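Local coordinates for Agap007691-pb (Anopheles gambiae, PDB 5C98), which probably inhibits serine endopeptidases, as a member of the serpin family, at residues F53-G58 with A77-Q82. Residues are numbered along the deposited sequence; the frame is centred on the assembly and turned at random.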
loop_
_atom_site.group_PDB
_atom_site.type_symbol
_atom_site.label_atom_id
_atom_site.label_comp_id
_atom_site.label_asym_id
_atom_site.label_seq_id
_atom_site.Cartn_x
_atom_site.Cartn_y
_atom_site.Cartn_z
ATOM N N PHE A 53 -11.943 13.684 -1.514
ATOM C CA PHE A 53 -12.112 14.889 -2.315
ATOM C C PHE A 53 -13.223 14.773 -3.350
ATOM O O PHE A 53 -13.582 15.777 -3.965
ATOM C CB PHE A 53 -10.778 15.209 -2.992
ATOM C CG PHE A 53 -9.706 15.546 -2.019
ATOM C CD1 PHE A 53 -9.546 16.846 -1.597
ATOM C CD2 PHE A 53 -8.913 14.553 -1.452
ATOM C CE1 PHE A 53 -8.571 17.173 -0.670
ATOM C CE2 PHE A 53 -7.942 14.877 -0.504
ATOM C CZ PHE A 53 -7.778 16.189 -0.123
ATOM N N TYR A 54 -13.778 13.580 -3.569
ATOM C CA TYR A 54 -14.812 13.419 -4.586
ATOM C C TYR A 54 -15.996 14.342 -4.402
ATOM O O TYR A 54 -16.452 14.913 -5.402
ATOM C CB TYR A 54 -15.253 11.956 -4.573
ATOM C CG TYR A 54 -16.354 11.540 -5.517
ATOM C CD1 TYR A 54 -16.158 11.577 -6.894
ATOM C CD2 TYR A 54 -17.530 11.002 -5.036
ATOM C CE1 TYR A 54 -17.118 11.143 -7.751
ATOM C CE2 TYR A 54 -18.510 10.570 -5.883
ATOM C CZ TYR A 54 -18.297 10.632 -7.245
ATOM O OH TYR A 54 -19.262 10.184 -8.118
ATOM N N PRO A 55 -16.521 14.553 -3.195
ATOM C CA PRO A 55 -17.655 15.482 -3.055
ATOM C C PRO A 55 -17.310 16.926 -3.382
ATOM O O PRO A 55 -18.230 17.722 -3.605
ATOM C CB PRO A 55 -18.062 15.323 -1.581
ATOM C CG PRO A 55 -17.397 14.079 -1.117
ATOM C CD PRO A 55 -16.172 13.923 -1.912
ATOM N N LEU A 56 -16.031 17.282 -3.399
ATOM C CA LEU A 56 -15.570 18.643 -3.647
ATOM C C LEU A 56 -15.173 18.862 -5.088
ATOM O O LEU A 56 -14.769 19.961 -5.457
ATOM C CB LEU A 56 -14.353 18.931 -2.756
ATOM C CG LEU A 56 -14.604 18.630 -1.276
ATOM C CD1 LEU A 56 -13.539 19.241 -0.412
ATOM C CD2 LEU A 56 -15.968 19.125 -0.830
ATOM N N ALA A 57 -15.279 17.836 -5.912
ATOM C CA ALA A 57 -14.679 17.833 -7.229
ATOM C C ALA A 57 -15.689 18.249 -8.280
ATOM O O ALA A 57 -16.878 17.940 -8.186
ATOM C CB ALA A 57 -14.162 16.424 -7.550
ATOM N N GLY A 58 -15.195 18.931 -9.315
ATOM C CA GLY A 58 -16.006 19.275 -10.457
ATOM C C GLY A 58 -16.220 18.075 -11.359
ATOM O O GLY A 58 -15.795 16.956 -11.078
ATOM N N ALA A 77 -23.986 8.800 -1.068
ATOM C CA ALA A 77 -23.666 7.389 -0.887
ATOM C C ALA A 77 -22.161 7.142 -0.960
ATOM O O ALA A 77 -21.639 6.270 -0.256
ATOM C CB ALA A 77 -24.379 6.555 -1.945
ATOM N N ALA A 78 -21.447 7.874 -1.817
ATOM C CA ALA A 78 -19.996 7.727 -1.900
ATOM C C ALA A 78 -19.331 8.120 -0.591
ATOM O O ALA A 78 -18.363 7.475 -0.162
ATOM C CB ALA A 78 -19.468 8.580 -3.048
ATOM N N ILE A 79 -19.823 9.181 0.050
ATOM C CA ILE A 79 -19.264 9.589 1.339
ATOM C C ILE A 79 -19.477 8.484 2.359
ATOM O O ILE A 79 -18.552 8.086 3.073
ATOM C CB ILE A 79 -19.902 10.919 1.791
ATOM C CG1 ILE A 79 -19.398 12.060 0.908
ATOM C CG2 ILE A 79 -19.599 11.207 3.259
ATOM C CD1 ILE A 79 -20.211 13.334 1.062
ATOM N N GLU A 80 -20.715 7.986 2.458
ATOM C CA GLU A 80 -21.000 6.924 3.423
ATOM C C GLU A 80 -20.169 5.680 3.135
ATOM O O GLU A 80 -19.700 5.004 4.065
ATOM C CB GLU A 80 -22.487 6.585 3.401
ATOM C CG GLU A 80 -23.363 7.705 3.960
ATOM C CD GLU A 80 -24.794 7.272 4.259
ATOM O OE1 GLU A 80 -25.233 6.223 3.743
ATOM O OE2 GLU A 80 -25.477 7.986 5.022
ATOM N N GLN A 81 -19.983 5.356 1.856
ATOM C CA GLN A 81 -19.167 4.200 1.490
ATOM C C GLN A 81 -17.717 4.407 1.926
ATOM O O GLN A 81 -17.089 3.506 2.496
ATOM C CB GLN A 81 -19.264 3.962 -0.017
ATOM C CG GLN A 81 -18.357 2.853 -0.571
ATOM C CD GLN A 81 -18.267 2.865 -2.102
ATOM O OE1 GLN A 81 -17.427 3.535 -2.683
ATOM N NE2 GLN A 81 -19.164 2.138 -2.746
ATOM N N GLN A 82 -17.161 5.582 1.657
ATOM C CA GLN A 82 -15.783 5.835 2.053
ATOM C C GLN A 82 -15.638 5.650 3.557
ATOM O O GLN A 82 -14.690 5.013 4.021
ATOM C CB GLN A 82 -15.372 7.247 1.637
ATOM C CG GLN A 82 -13.879 7.528 1.717
ATOM C CD GLN A 82 -13.371 7.815 3.113
ATOM O OE1 GLN A 82 -14.138 8.042 4.047
ATOM N NE2 GLN A 82 -12.073 7.847 3.249
#
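Y54 and P55, neighbours in a short 3-10 turn, meet A78 and I79, neighbours on one turn of helix 75-89, and the two pairs illustrate how a loop can dock on a helix through carbon alone. I79 is the side chain to follow. Its CB leaves the helix without aiming at the loop. I79 CG1, swung anti to the carbonyl carbon (chi1 -71°), is the branch that reaches the proline, lying 3.5 Å from P55 CG, a little tighter than ordinary van der Waals contact. The chain then runs on extended (chi2 166°), which carries I79 CD1 along the ring margin, 3.6 Å from P55 CG and 3.9 Å from P55 CB. The isoleucine branch lies across the CB-CG side of the pyrrolidine, and L116 of helix 111-119 touches both residues.

In this serpin fold the turn links helix 43-51 to helix 59-69, so the contact ties that connection to helix 75-89, the one after helix 59-69, well away from the centre of the molecule. The second pair is simpler. Y54 CG is anti to its own nitrogen (chi1 178°), sending the ring toward the helix, where A78 CB sits obliquely to it, 3.6 Å from Y54 CE2 and 3.7 Å from Y54 CD2. The phenol does not end in the apolar layer: Y54 OH is hydrogen-bonded to the carbonyl O of P72 and to Q66 NE2, two partners that satisfy the hydroxyl and hold that end of the buried side chain in place, while V75 touches both Y54 and P55.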